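Local coordinates for protein ectonucleoside triphosphate diphosphohydrolase 4 (Homo sapiens, PDB 6WG5) that belongs to the GDA1/CD39 nucleoside phosphatase family, a branch of the wider actin-like ATPase clan, at residues A[279-284]-A[365-370]; A[354-359]-A[446-451]; A[388-393]-A[440-445]; A[451-454]-A[458-461]. All coordinates share one frame; numbering follows the deposited sequence.

Overall arrangement
Contacts 2, 3 and 4 all use helix 436-456, taking successive turns of it: 440-445 in contact 3, 446-451 in contact 2 and 451-454 in contact 4, with E451 common to contacts 2 and 4. Contact 1 joins the turn leading into helix 283-296 to the loop between helix 345-352 and strand 381-385, the loop that also supplies 354-359. Along the chain contacts 1 and 2 interlace, contact 3 is nested within the span of contact 2, and contact 4 follows directly. The centres of contact 1 and contact 2 lie about 8 Å apart. Helix 436-456 thus packs in turn on helix 386-392, the glycan-bearing loop and the loop that follows it.

Contact 1 (A[279-284]-A[365-370]). With NAG (2-acetamido-2-deoxy-beta-D-glucopyranose), chain B.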
loop_
_atom_site.group_PDB
_atom_site.type_symbol
_atom_site.label_atom_id
_atom_site.label_comp_id
_atom_site.label_asym_id
_atom_site.label_seq_id
_atom_site.Cartn_x
_atom_site.Cartn_y
_atom_site.Cartn_z
ATOM N N LEU A 279 0.139 -6.144 -11.638
ATOM C CA LEU A 279 -1.244 -6.214 -12.089
ATOM C C LEU A 279 -1.601 -7.643 -12.474
ATOM O O LEU A 279 -0.845 -8.315 -13.181
ATOM C CB LEU A 279 -1.461 -5.279 -13.278
ATOM C CG LEU A 279 -1.978 -3.867 -12.987
ATOM C CD1 LEU A 279 -3.467 -3.904 -12.675
ATOM C CD2 LEU A 279 -1.205 -3.213 -11.847
ATOM N N GLY A 280 -2.758 -8.105 -12.013
ATOM C CA GLY A 280 -3.191 -9.456 -12.294
ATOM C C GLY A 280 -2.608 -10.508 -11.380
ATOM O O GLY A 280 -2.730 -11.700 -11.680
ATOM N N PHE A 281 -1.975 -10.107 -10.276
ATOM C CA PHE A 281 -1.404 -11.044 -9.315
ATOM C C PHE A 281 -2.025 -10.888 -7.931
ATOM O O PHE A 281 -1.451 -11.350 -6.941
ATOM C CB PHE A 281 0.115 -10.875 -9.257
ATOM C CG PHE A 281 0.802 -11.257 -10.533
ATOM C CD1 PHE A 281 1.374 -12.510 -10.681
ATOM C CD2 PHE A 281 0.851 -10.375 -11.599
ATOM C CE1 PHE A 281 1.997 -12.869 -11.861
ATOM C CE2 PHE A 281 1.471 -10.727 -12.782
ATOM C CZ PHE A 281 2.044 -11.977 -12.915
ATOM N N GLY A 282 -3.187 -10.243 -7.842
ATOM C CA GLY A 282 -3.951 -10.248 -6.617
ATOM C C GLY A 282 -4.707 -11.550 -6.439
ATOM O O GLY A 282 -4.777 -12.388 -7.336
ATOM N N GLY A 283 -5.284 -11.715 -5.249
ATOM C CA GLY A 283 -5.968 -12.960 -4.941
ATOM C C GLY A 283 -7.081 -13.271 -5.922
ATOM O O GLY A 283 -7.119 -14.350 -6.519
ATOM N N ASN A 284 -8.004 -12.324 -6.105
ATOM C CA ASN A 284 -9.132 -12.548 -7.003
ATOM C C ASN A 284 -8.677 -12.671 -8.453
ATOM O O ASN A 284 -9.145 -13.552 -9.182
ATOM C CB ASN A 284 -10.149 -11.418 -6.849
ATOM C CG ASN A 284 -10.802 -11.400 -5.478
ATOM O OD1 ASN A 284 -10.955 -12.439 -4.836
ATOM N ND2 ASN A 284 -11.194 -10.215 -5.025
ATOM N N SER A 365 11.349 -11.984 -9.247
ATOM C CA SER A 365 10.244 -12.531 -8.469
ATOM C C SER A 365 9.083 -12.899 -9.385
ATOM O O SER A 365 9.161 -13.886 -10.122
ATOM C CB SER A 365 9.801 -11.527 -7.402
ATOM O OG SER A 365 9.510 -10.268 -7.979
ATOM N N LEU A 366 8.003 -12.124 -9.350
ATOM C CA LEU A 366 6.851 -12.404 -10.192
ATOM C C LEU A 366 7.047 -11.796 -11.571
ATOM O O LEU A 366 7.634 -10.720 -11.715
ATOM C CB LEU A 366 5.575 -11.839 -9.568
ATOM C CG LEU A 366 5.231 -12.264 -8.142
ATOM C CD1 LEU A 366 3.945 -11.592 -7.702
ATOM C CD2 LEU A 366 5.108 -13.770 -8.047
ATOM N N ASN A 367 6.546 -12.489 -12.589
ATOM C CA ASN A 367 6.502 -11.957 -13.945
ATOM C C ASN A 367 7.884 -11.583 -14.465
ATOM O O ASN A 367 8.005 -10.746 -15.363
ATOM C CB ASN A 367 5.570 -10.742 -14.008
ATOM C CG ASN A 367 4.706 -10.724 -15.251
ATOM O OD1 ASN A 367 4.555 -11.735 -15.940
ATOM N ND2 ASN A 367 4.121 -9.568 -15.539
ATOM N N GLY A 368 8.935 -12.185 -13.912
ATOM C CA GLY A 368 10.286 -11.881 -14.340
ATOM C C GLY A 368 10.767 -10.491 -13.988
ATOM O O GLY A 368 11.706 -9.997 -14.616
ATOM N N VAL A 369 10.159 -9.848 -13.003
ATOM C CA VAL A 369 10.528 -8.492 -12.617
ATOM C C VAL A 369 11.694 -8.556 -11.643
ATOM O O VAL A 369 11.755 -9.438 -10.780
ATOM C CB VAL A 369 9.325 -7.750 -12.003
ATOM C CG1 VAL A 369 9.750 -6.395 -11.450
ATOM C CG2 VAL A 369 8.231 -7.576 -13.042
ATOM N N TYR A 370 12.623 -7.613 -11.778
ATOM C CA TYR A 370 13.795 -7.588 -10.915
ATOM C C TYR A 370 13.403 -7.267 -9.479
ATOM O O TYR A 370 12.500 -6.464 -9.227
ATOM C CB TYR A 370 14.805 -6.561 -11.420
ATOM C CG TYR A 370 15.875 -6.225 -10.408
ATOM C CD1 TYR A 370 16.948 -7.079 -10.192
ATOM C CD2 TYR A 370 15.809 -5.054 -9.664
ATOM C CE1 TYR A 370 17.926 -6.777 -9.263
ATOM C CE2 TYR A 370 16.781 -4.743 -8.732
ATOM C CZ TYR A 370 17.838 -5.608 -8.536
ATOM O OH TYR A 370 18.809 -5.302 -7.612
HETATM C C1 NAG B . 1.720 -14.295 -17.433
HETATM C C2 NAG B . 0.949 -13.022 -17.795
HETATM C C3 NAG B . 0.121 -13.235 -19.063
HETATM C C4 NAG B . 0.963 -13.827 -20.186
HETATM C C5 NAG B . 1.699 -15.064 -19.695
HETATM C C6 NAG B . 2.657 -15.633 -20.716
HETATM C C7 NAG B . 0.172 -11.429 -16.090
HETATM C C8 NAG B . -0.818 -11.183 -14.991
HETATM N N2 NAG B . 0.085 -12.616 -16.698
HETATM O O3 NAG B . -0.424 -11.986 -19.475
HETATM O O4 NAG B . 0.112 -14.217 -21.259
HETATM O O5 NAG B . 2.483 -14.725 -18.547
HETATM O O6 NAG B . 3.547 -16.567 -20.120
HETATM O O7 NAG B . 1.011 -10.593 -16.409
#
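F281 reaches from the turn at 279-284 toward L366 and N367, its ring running between a leucine methyl and a sugar acetamide. With chi1 at -66°, CG stands beside the backbone N, which directs the ring to the loop 365-370. CB and CD1 both meet L366 CD1, the closer approach being 4.0 Å from F281 CD1; the leucine runs alongside the ring from the other direction. The other flank of the ring belongs to the NAG attached to N357: F281 CE2 lies 3.2 Å from the acetamide methyl C8. At the tip, F281 CZ is 3.8 Å from N367 CG, and R289 adds a cation-pi contact. The backbone here is a strand-turn-helix connection: strand 270-279 ends at L279, and G282 is the N-cap residue of helix 283-296. Within 365-370, V369 N bonds L366 O and S365 N bonds V369 O, both at 3.0 Å, shaping the turn that carries L366 and N367. The N367 amide is oriented by its OD1, which accepts a bond from N357 ND2, while its own ND2 lies 3.4 Å from NAG O7. L366 CD1 also packs against V452 of helix 436-456.

Contact 2 (A[354-359]-A[446-451]); sequences PFMNKT and SAWMFE. With NAG (2-acetamido-2-deoxy-beta-D-glucopyranose), chain B.
W448 carries CG anti to its backbone N (chi1 180°), which sends the indole out from helix 436-456, and M356 meets it with CG beside the backbone N (chi1 -64°). The two side chains overlap antiparallel, M356 CG lying 3.6 Å from W448 CZ3. An extended chi2 (-165°) carries the sulfur on to the helix backbone, and the bend at chi3 turns the methyl CE: M356 SD stands 5.3 Å from the centroid of the six-membered ring of W448, in an oblique Met-aromatic contact, and 3.5 Å from E451 O on the next turn. F355 touches the same ring by another route. Its carbonyl O comes to the indole edge near the ring plane, 3.6 Å from W448 CH2, while F355 CB is 4.0 Å from W448 CZ3 and the phenyl turns off to a cation-pi contact with R293. The chain turns at 354-357, where N357 N bonds P354 O at 2.9 Å. N357 ND2 is joined covalently to NAG C1, so the N-glycosylated loop is seated on the helix through M356 and W448. Polar ends are served outside this interface: W448 NE1 donates to F281 O, F355 O accepts from R289, and the E451 carboxylate is paired with R349 and R455. The two segments therefore share van der Waals packing of aromatic, thioether and aliphatic groups, with two backbone carbonyl oxygens against carbon and sulfur.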
loop_
_atom_site.group_PDB
_atom_site.type_symbol
_atom_site.label_atom_id
_atom_site.label_comp_id
_atom_site.label_asym_id
_atom_site.label_seq_id
_atom_site.Cartn_x
_atom_site.Cartn_y
_atom_site.Cartn_z
ATOM N N PRO A 354 2.380 -21.889 -11.936
ATOM C CA PRO A 354 2.632 -21.194 -13.211
ATOM C C PRO A 354 2.117 -19.769 -13.251
ATOM O O PRO A 354 2.688 -18.931 -13.961
ATOM C CB PRO A 354 1.902 -22.076 -14.236
ATOM C CG PRO A 354 1.820 -23.418 -13.602
ATOM C CD PRO A 354 1.691 -23.175 -12.132
ATOM N N PHE A 355 1.055 -19.463 -12.512
ATOM C CA PHE A 355 0.407 -18.164 -12.622
ATOM C C PHE A 355 1.187 -17.048 -11.944
ATOM O O PHE A 355 0.843 -15.876 -12.135
ATOM C CB PHE A 355 -1.007 -18.251 -12.049
ATOM C CG PHE A 355 -1.887 -19.209 -12.794
ATOM C CD1 PHE A 355 -2.649 -18.779 -13.866
ATOM C CD2 PHE A 355 -1.926 -20.548 -12.445
ATOM C CE1 PHE A 355 -3.449 -19.661 -14.561
ATOM C CE2 PHE A 355 -2.724 -21.434 -13.138
ATOM C CZ PHE A 355 -3.484 -20.990 -14.199
ATOM N N MET A 356 2.219 -17.376 -11.165
ATOM C CA MET A 356 3.150 -16.353 -10.706
ATOM C C MET A 356 4.042 -15.859 -11.834
ATOM O O MET A 356 4.642 -14.785 -11.713
ATOM C CB MET A 356 3.999 -16.895 -9.560
ATOM C CG MET A 356 3.191 -17.226 -8.321
ATOM S SD MET A 356 4.221 -17.452 -6.865
ATOM C CE MET A 356 5.083 -18.963 -7.293
ATOM N N ASN A 357 4.138 -16.611 -12.930
ATOM C CA ASN A 357 4.838 -16.159 -14.131
ATOM C C ASN A 357 6.331 -15.971 -13.868
ATOM O O ASN A 357 6.976 -15.081 -14.428
ATOM C CB ASN A 357 4.201 -14.874 -14.671
ATOM C CG ASN A 357 3.139 -15.149 -15.713
ATOM O OD1 ASN A 357 2.722 -16.292 -15.904
ATOM N ND2 ASN A 357 2.696 -14.103 -16.396
ATOM N N LYS A 358 6.891 -16.830 -13.021
ATOM C CA LYS A 358 8.308 -16.745 -12.700
ATOM C C LYS A 358 9.157 -17.187 -13.885
ATOM O O LYS A 358 8.791 -18.102 -14.627
ATOM C CB LYS A 358 8.635 -17.606 -11.483
ATOM C CG LYS A 358 8.104 -17.058 -10.167
ATOM C CD LYS A 358 8.595 -17.868 -8.969
ATOM C CE LYS A 358 10.073 -17.629 -8.674
ATOM N NZ LYS A 358 10.339 -16.245 -8.195
ATOM N N THR A 359 10.297 -16.528 -14.058
ATOM C CA THR A 359 11.297 -16.908 -15.044
ATOM C C THR A 359 12.491 -17.533 -14.330
ATOM O O THR A 359 12.523 -17.646 -13.101
ATOM C CB THR A 359 11.732 -15.699 -15.878
ATOM O OG1 THR A 359 12.537 -14.825 -15.077
ATOM C CG2 THR A 359 10.522 -14.936 -16.395
ATOM N N SER A 446 -5.490 -18.465 0.212
ATOM C CA SER A 446 -4.477 -18.795 1.210
ATOM C C SER A 446 -3.263 -19.445 0.558
ATOM O O SER A 446 -2.119 -19.152 0.928
ATOM C CB SER A 446 -5.069 -19.714 2.277
ATOM O OG SER A 446 -5.462 -20.953 1.720
ATOM N N ALA A 447 -3.491 -20.328 -0.417
ATOM C CA ALA A 447 -2.384 -20.970 -1.120
ATOM C C ALA A 447 -1.655 -19.980 -2.017
ATOM O O ALA A 447 -0.421 -19.986 -2.087
ATOM C CB ALA A 447 -2.902 -22.145 -1.942
ATOM N N TRP A 448 -2.404 -19.132 -2.723
ATOM C CA TRP A 448 -1.785 -18.087 -3.529
ATOM C C TRP A 448 -0.956 -17.155 -2.655
ATOM O O TRP A 448 0.186 -16.818 -2.990
ATOM C CB TRP A 448 -2.868 -17.316 -4.283
ATOM C CG TRP A 448 -2.346 -16.209 -5.140
ATOM C CD1 TRP A 448 -2.482 -14.869 -4.919
ATOM C CD2 TRP A 448 -1.608 -16.342 -6.361
ATOM N NE1 TRP A 448 -1.878 -14.158 -5.930
ATOM C CE2 TRP A 448 -1.332 -15.039 -6.825
ATOM C CE3 TRP A 448 -1.155 -17.434 -7.106
ATOM C CZ2 TRP A 448 -0.619 -14.799 -7.996
ATOM C CZ3 TRP A 448 -0.451 -17.194 -8.273
ATOM C CH2 TRP A 448 -0.189 -15.886 -8.706
ATOM N N MET A 449 -1.513 -16.738 -1.518
ATOM C CA MET A 449 -0.760 -15.921 -0.571
ATOM C C MET A 449 0.540 -16.610 -0.177
ATOM O O MET A 449 1.610 -15.992 -0.167
ATOM C CB MET A 449 -1.616 -15.648 0.668
ATOM C CG MET A 449 -1.129 -14.499 1.532
ATOM S SD MET A 449 -1.265 -14.843 3.301
ATOM C CE MET A 449 0.230 -15.791 3.563
ATOM N N PHE A 450 0.461 -17.903 0.145
ATOM C CA PHE A 450 1.635 -18.631 0.611
ATOM C C PHE A 450 2.711 -18.700 -0.466
ATOM O O PHE A 450 3.903 -18.545 -0.175
ATOM C CB PHE A 450 1.225 -20.036 1.051
ATOM C CG PHE A 450 2.351 -20.848 1.621
ATOM C CD1 PHE A 450 2.619 -20.827 2.977
ATOM C CD2 PHE A 450 3.141 -21.635 0.800
ATOM C CE1 PHE A 450 3.656 -21.573 3.505
ATOM C CE2 PHE A 450 4.179 -22.382 1.321
ATOM C CZ PHE A 450 4.435 -22.353 2.676
ATOM N N GLU A 451 2.308 -18.933 -1.717
ATOM C CA GLU A 451 3.273 -19.119 -2.795
ATOM C C GLU A 451 3.869 -17.795 -3.256
ATOM O O GLU A 451 5.082 -17.704 -3.471
ATOM C CB GLU A 451 2.611 -19.841 -3.968
ATOM C CG GLU A 451 2.361 -21.316 -3.715
ATOM C CD GLU A 451 3.648 -22.102 -3.562
ATOM O OE1 GLU A 451 4.686 -21.646 -4.082
ATOM O OE2 GLU A 451 3.629 -23.171 -2.918
HETATM C C1 NAG B . 1.720 -14.295 -17.433
HETATM C C2 NAG B . 0.949 -13.022 -17.795
HETATM C C3 NAG B . 0.121 -13.235 -19.063
HETATM C C4 NAG B . 0.963 -13.827 -20.186
HETATM C C5 NAG B . 1.699 -15.064 -19.695
HETATM C C6 NAG B . 2.657 -15.633 -20.716
HETATM C C7 NAG B . 0.172 -11.429 -16.090
HETATM C C8 NAG B . -0.818 -11.183 -14.991
HETATM N N2 NAG B . 0.085 -12.616 -16.698
HETATM O O3 NAG B . -0.424 -11.986 -19.475
HETATM O O4 NAG B . 0.112 -14.217 -21.259
HETATM O O5 NAG B . 2.483 -14.725 -18.547
HETATM O O6 NAG B . 3.547 -16.567 -20.120
HETATM O O7 NAG B . 1.011 -10.593 -16.409
#

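Contact 3 (A[388-393]-A[440-445]); sequences YYCTED and KYQCFK
Q442 OE1 accepts from two donors, water 1 at 3.1 Å and the guanidinium NH1 of R438, and the water hands its other proton to Y389 O at 2.9 Å. The water bridges two helices that cross steeply, while R438, on Q442's own helix, steadies the amide oxygen. The axes of 388-392 and 440-445 come within 10.0 Å at 111° between their N-to-C directions, so helix 386-392, which follows directly on strand 381-385, runs across helix 436-456. The other end of the amide makes the direct link. Q442 NE2 donates to C390 O at 3.1 Å, an almost straight bond of 171°, with the acceptor lying in the amide plane and the donor tilted modestly from the carbonyl plane. The side chain reaches it by leaving with CG anti to the backbone N and folding back at chi2 (72°). One amide thus uses both of its ends, oxygen to the water and arginine, nitrogen to the backbone carbonyl of C390. The interface sits where helix 436-456 is kinked, the N atoms of C443 and F444 lacking bonds to the preceding turn, and the disulfide from C443 to C414 fastens the same turn to helix 403-414. Packing completes the contact one helical turn beyond Q442, where C390 SG rests 3.6 Å from K445 CB.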
loop_
_atom_site.group_PDB
_atom_site.type_symbol
_atom_site.label_atom_id
_atom_site.label_comp_id
_atom_site.label_asym_id
_atom_site.label_seq_id
_atom_site.Cartn_x
_atom_site.Cartn_y
_atom_site.Cartn_z
ATOM N N TYR A 388 -3.819 -10.289 5.543
ATOM C CA TYR A 388 -4.557 -10.308 6.798
ATOM C C TYR A 388 -5.855 -11.100 6.688
ATOM O O TYR A 388 -6.177 -11.889 7.582
ATOM C CB TYR A 388 -4.859 -8.877 7.249
ATOM C CG TYR A 388 -5.560 -8.797 8.583
ATOM C CD1 TYR A 388 -4.852 -8.934 9.768
ATOM C CD2 TYR A 388 -6.931 -8.586 8.660
ATOM C CE1 TYR A 388 -5.488 -8.859 10.993
ATOM C CE2 TYR A 388 -7.577 -8.512 9.881
ATOM C CZ TYR A 388 -6.849 -8.649 11.044
ATOM O OH TYR A 388 -7.483 -8.578 12.265
ATOM N N TYR A 389 -6.608 -10.905 5.604
ATOM C CA TYR A 389 -7.876 -11.610 5.445
ATOM C C TYR A 389 -7.666 -13.120 5.388
ATOM O O TYR A 389 -8.481 -13.887 5.913
ATOM C CB TYR A 389 -8.589 -11.123 4.184
ATOM C CG TYR A 389 -8.883 -9.640 4.172
ATOM C CD1 TYR A 389 -9.279 -8.979 5.326
ATOM C CD2 TYR A 389 -8.760 -8.900 3.005
ATOM C CE1 TYR A 389 -9.549 -7.624 5.317
ATOM C CE2 TYR A 389 -9.026 -7.543 2.987
ATOM C CZ TYR A 389 -9.421 -6.912 4.145
ATOM O OH TYR A 389 -9.687 -5.563 4.133
ATOM N N CYS A 390 -6.578 -13.567 4.759
ATOM C CA CYS A 390 -6.326 -14.995 4.614
ATOM C C CYS A 390 -5.758 -15.634 5.875
ATOM O O CYS A 390 -5.750 -16.867 5.969
ATOM C CB CYS A 390 -5.372 -15.245 3.445
ATOM S SG CYS A 390 -6.102 -14.949 1.814
ATOM N N THR A 391 -5.281 -14.841 6.834
ATOM C CA THR A 391 -4.813 -15.379 8.106
ATOM C C THR A 391 -5.823 -15.214 9.231
ATOM O O THR A 391 -5.814 -16.010 10.173
ATOM C CB THR A 391 -3.496 -14.714 8.532
ATOM O OG1 THR A 391 -3.665 -13.291 8.598
ATOM C CG2 THR A 391 -2.374 -15.049 7.559
ATOM N N GLU A 392 -6.698 -14.212 9.154
ATOM C CA GLU A 392 -7.584 -13.866 10.259
ATOM C C GLU A 392 -9.048 -14.202 10.019
ATOM O O GLU A 392 -9.708 -14.711 10.927
ATOM C CB GLU A 392 -7.471 -12.368 10.570
ATOM C CG GLU A 392 -8.377 -11.900 11.699
ATOM C CD GLU A 392 -8.136 -12.658 12.989
ATOM O OE1 GLU A 392 -7.007 -13.163 13.177
ATOM O OE2 GLU A 392 -9.075 -12.753 13.809
ATOM N N ASP A 393 -9.581 -13.936 8.825
ATOM C CA ASP A 393 -11.032 -13.911 8.656
ATOM C C ASP A 393 -11.676 -15.250 9.002
ATOM O O ASP A 393 -12.743 -15.282 9.627
ATOM C CB ASP A 393 -11.388 -13.486 7.233
ATOM C CG ASP A 393 -11.436 -11.975 7.073
ATOM O OD1 ASP A 393 -10.900 -11.263 7.951
ATOM O OD2 ASP A 393 -12.014 -11.495 6.075
ATOM N N LYS A 440 -15.692 -19.261 0.401
ATOM C CA LYS A 440 -15.529 -20.099 -0.781
ATOM C C LYS A 440 -14.109 -20.047 -1.330
ATOM O O LYS A 440 -13.566 -21.078 -1.744
ATOM C CB LYS A 440 -16.530 -19.666 -1.849
ATOM C CG LYS A 440 -16.353 -20.316 -3.207
ATOM C CD LYS A 440 -17.571 -20.033 -4.076
ATOM C CE LYS A 440 -17.396 -20.519 -5.503
ATOM N NZ LYS A 440 -18.513 -20.032 -6.365
ATOM N N TYR A 441 -13.488 -18.868 -1.341
ATOM C CA TYR A 441 -12.201 -18.674 -1.997
ATOM C C TYR A 441 -11.042 -18.561 -1.014
ATOM O O TYR A 441 -9.920 -18.250 -1.431
ATOM C CB TYR A 441 -12.260 -17.436 -2.896
ATOM C CG TYR A 441 -13.246 -17.591 -4.030
ATOM C CD1 TYR A 441 -12.978 -18.445 -5.091
ATOM C CD2 TYR A 441 -14.447 -16.895 -4.037
ATOM C CE1 TYR A 441 -13.875 -18.602 -6.127
ATOM C CE2 TYR A 441 -15.354 -17.044 -5.075
ATOM C CZ TYR A 441 -15.061 -17.899 -6.117
ATOM O OH TYR A 441 -15.951 -18.059 -7.157
ATOM N N GLN A 442 -11.279 -18.816 0.275
ATOM C CA GLN A 442 -10.189 -18.809 1.248
ATOM C C GLN A 442 -9.080 -19.770 0.842
ATOM O O GLN A 442 -7.893 -19.452 0.976
ATOM C CB GLN A 442 -10.727 -19.170 2.635
ATOM C CG GLN A 442 -9.675 -19.666 3.638
ATOM C CD GLN A 442 -8.748 -18.568 4.124
ATOM O OE1 GLN A 442 -9.059 -17.382 4.025
ATOM N NE2 GLN A 442 -7.598 -18.963 4.657
ATOM N N CYS A 443 -9.445 -20.958 0.358
ATOM C CA CYS A 443 -8.442 -21.974 0.059
ATOM C C CYS A 443 -7.506 -21.516 -1.046
ATOM O O CYS A 443 -6.283 -21.494 -0.872
ATOM C CB CYS A 443 -9.123 -23.286 -0.314
ATOM S SG CYS A 443 -9.633 -24.123 1.162
ATOM N N PHE A 444 -8.064 -21.157 -2.202
ATOM C CA PHE A 444 -7.227 -20.673 -3.290
ATOM C C PHE A 444 -6.379 -19.492 -2.836
ATOM O O PHE A 444 -5.169 -19.450 -3.084
ATOM C CB PHE A 444 -8.085 -20.282 -4.492
ATOM C CG PHE A 444 -7.288 -19.709 -5.625
ATOM C CD1 PHE A 444 -6.836 -20.522 -6.648
ATOM C CD2 PHE A 444 -6.963 -18.364 -5.650
ATOM C CE1 PHE A 444 -6.091 -20.001 -7.682
ATOM C CE2 PHE A 444 -6.214 -17.839 -6.680
ATOM C CZ PHE A 444 -5.775 -18.659 -7.698
ATOM N N LYS A 445 -6.999 -18.525 -2.154
ATOM C CA LYS A 445 -6.281 -17.306 -1.799
ATOM C C LYS A 445 -5.229 -17.555 -0.728
ATOM O O LYS A 445 -4.167 -16.923 -0.752
ATOM C CB LYS A 445 -7.271 -16.236 -1.348
ATOM C CG LYS A 445 -8.032 -15.603 -2.507
ATOM C CD LYS A 445 -9.353 -15.016 -2.057
ATOM C CE LYS A 445 -9.392 -13.520 -2.243
ATOM N NZ LYS A 445 -10.637 -12.942 -1.667
HETATM O O HOH W 1 -8.569 -16.555 6.962
#

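Contact 4 (A[451-454]-A[458-461])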
loop_
_atom_site.group_PDB
_atom_site.type_symbol
_atom_site.label_atom_id
_atom_site.label_comp_id
_atom_site.label_asym_id
_atom_site.label_seq_id
_atom_site.Cartn_x
_atom_site.Cartn_y
_atom_site.Cartn_z
ATOM N N GLU A 451 2.308 -18.933 -1.717
ATOM C CA GLU A 451 3.273 -19.119 -2.795
ATOM C C GLU A 451 3.869 -17.795 -3.256
ATOM O O GLU A 451 5.082 -17.704 -3.471
ATOM C CB GLU A 451 2.611 -19.841 -3.968
ATOM C CG GLU A 451 2.361 -21.316 -3.715
ATOM C CD GLU A 451 3.648 -22.102 -3.562
ATOM O OE1 GLU A 451 4.686 -21.646 -4.082
ATOM O OE2 GLU A 451 3.629 -23.171 -2.918
ATOM N N VAL A 452 3.036 -16.768 -3.437
ATOM C CA VAL A 452 3.549 -15.441 -3.769
ATOM C C VAL A 452 4.613 -15.024 -2.763
ATOM O O VAL A 452 5.658 -14.472 -3.128
ATOM C CB VAL A 452 2.392 -14.426 -3.821
ATOM C CG1 VAL A 452 2.915 -12.998 -3.970
ATOM C CG2 VAL A 452 1.450 -14.762 -4.961
ATOM N N PHE A 453 4.365 -15.295 -1.483
ATOM C CA PHE A 453 5.274 -14.859 -0.430
ATOM C C PHE A 453 6.573 -15.657 -0.453
ATOM O O PHE A 453 7.665 -15.082 -0.529
ATOM C CB PHE A 453 4.574 -14.991 0.925
ATOM C CG PHE A 453 5.370 -14.466 2.088
ATOM C CD1 PHE A 453 5.709 -13.125 2.168
ATOM C CD2 PHE A 453 5.749 -15.310 3.118
ATOM C CE1 PHE A 453 6.432 -12.640 3.244
ATOM C CE2 PHE A 453 6.471 -14.832 4.197
ATOM C CZ PHE A 453 6.811 -13.495 4.260
ATOM N N HIS A 454 6.477 -16.986 -0.403
ATOM C CA HIS A 454 7.648 -17.823 -0.172
ATOM C C HIS A 454 8.391 -18.215 -1.441
ATOM O O HIS A 454 9.566 -18.587 -1.353
ATOM C CB HIS A 454 7.248 -19.093 0.580
ATOM C CG HIS A 454 6.909 -18.855 2.018
ATOM N ND1 HIS A 454 7.838 -18.421 2.938
ATOM C CD2 HIS A 454 5.744 -18.988 2.694
ATOM C CE1 HIS A 454 7.259 -18.293 4.118
ATOM N NE2 HIS A 454 5.989 -18.634 3.997
ATOM N N SER A 458 10.310 -15.095 -2.469
ATOM C CA SER A 458 11.418 -15.903 -1.959
ATOM C C SER A 458 11.688 -15.662 -0.477
ATOM O O SER A 458 12.836 -15.739 -0.033
ATOM C CB SER A 458 12.698 -15.662 -2.768
ATOM O OG SER A 458 12.510 -15.999 -4.132
ATOM N N PHE A 459 10.652 -15.382 0.305
ATOM C CA PHE A 459 10.832 -15.280 1.747
ATOM C C PHE A 459 11.066 -16.673 2.333
ATOM O O PHE A 459 10.364 -17.622 1.972
ATOM C CB PHE A 459 9.612 -14.637 2.407
ATOM C CG PHE A 459 9.594 -13.135 2.324
ATOM C CD1 PHE A 459 10.030 -12.365 3.388
ATOM C CD2 PHE A 459 9.136 -12.494 1.184
ATOM C CE1 PHE A 459 10.015 -10.983 3.319
ATOM C CE2 PHE A 459 9.117 -11.113 1.109
ATOM C CZ PHE A 459 9.556 -10.356 2.179
ATOM N N PRO A 460 12.041 -16.833 3.231
ATOM C CA PRO A 460 12.276 -18.156 3.819
ATOM C C PRO A 460 11.025 -18.690 4.500
ATOM O O PRO A 460 10.226 -17.938 5.059
ATOM C CB PRO A 460 13.401 -17.906 4.830
ATOM C CG PRO A 460 14.059 -16.654 4.378
ATOM C CD PRO A 460 12.986 -15.828 3.748
ATOM N N VAL A 461 10.859 -20.013 4.444
ATOM C CA VAL A 461 9.724 -20.646 5.112
ATOM C C VAL A 461 9.752 -20.336 6.603
ATOM O O VAL A 461 8.704 -20.150 7.235
ATOM C CB VAL A 461 9.727 -22.162 4.848
ATOM C CG1 VAL A 461 8.668 -22.862 5.695
ATOM C CG2 VAL A 461 9.493 -22.434 3.370
HETATM O O HOH W 2 11.031 -19.859 0.563
#
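F453 and F459 lie face over face as an offset stack, their centroids 4.2 Å apart and planes 13° from parallel, with F459 CB also over the F453 face in a CH-pi contact. F453 CG stands anti to the backbone N (chi1 -175°) and F459 CG beside its own, which brings the rings together. F453 turns its edge to the imidazole of H454, whose face carries F453 CD2 above its centre. At the edge of that imidazole sit the carbonyl oxygens of F459 and P460. H454 ND1 donates to F459 O at 2.8 Å (163°), from above the carbonyl plane, and H454 NE2 is bound to Y401 OH. Water 2 donates to the same F459 O and to H454 O, 2.7 Å from each. The chain reverses at S458, which has positive phi, and the helix widens to a pi-type turn at 452-454. The C-terminal end of helix 436-456 is fixed by F459 N bonding F453 O at 3.1 Å and by the H454 side chain. Around it, F459 meets F376, F381 and Y463 edge-to-face, F453 packs on L223 of strand 221-225, and H454 and V461 touch A403 of helix 403-414, so this end lies between that helix and the sheet.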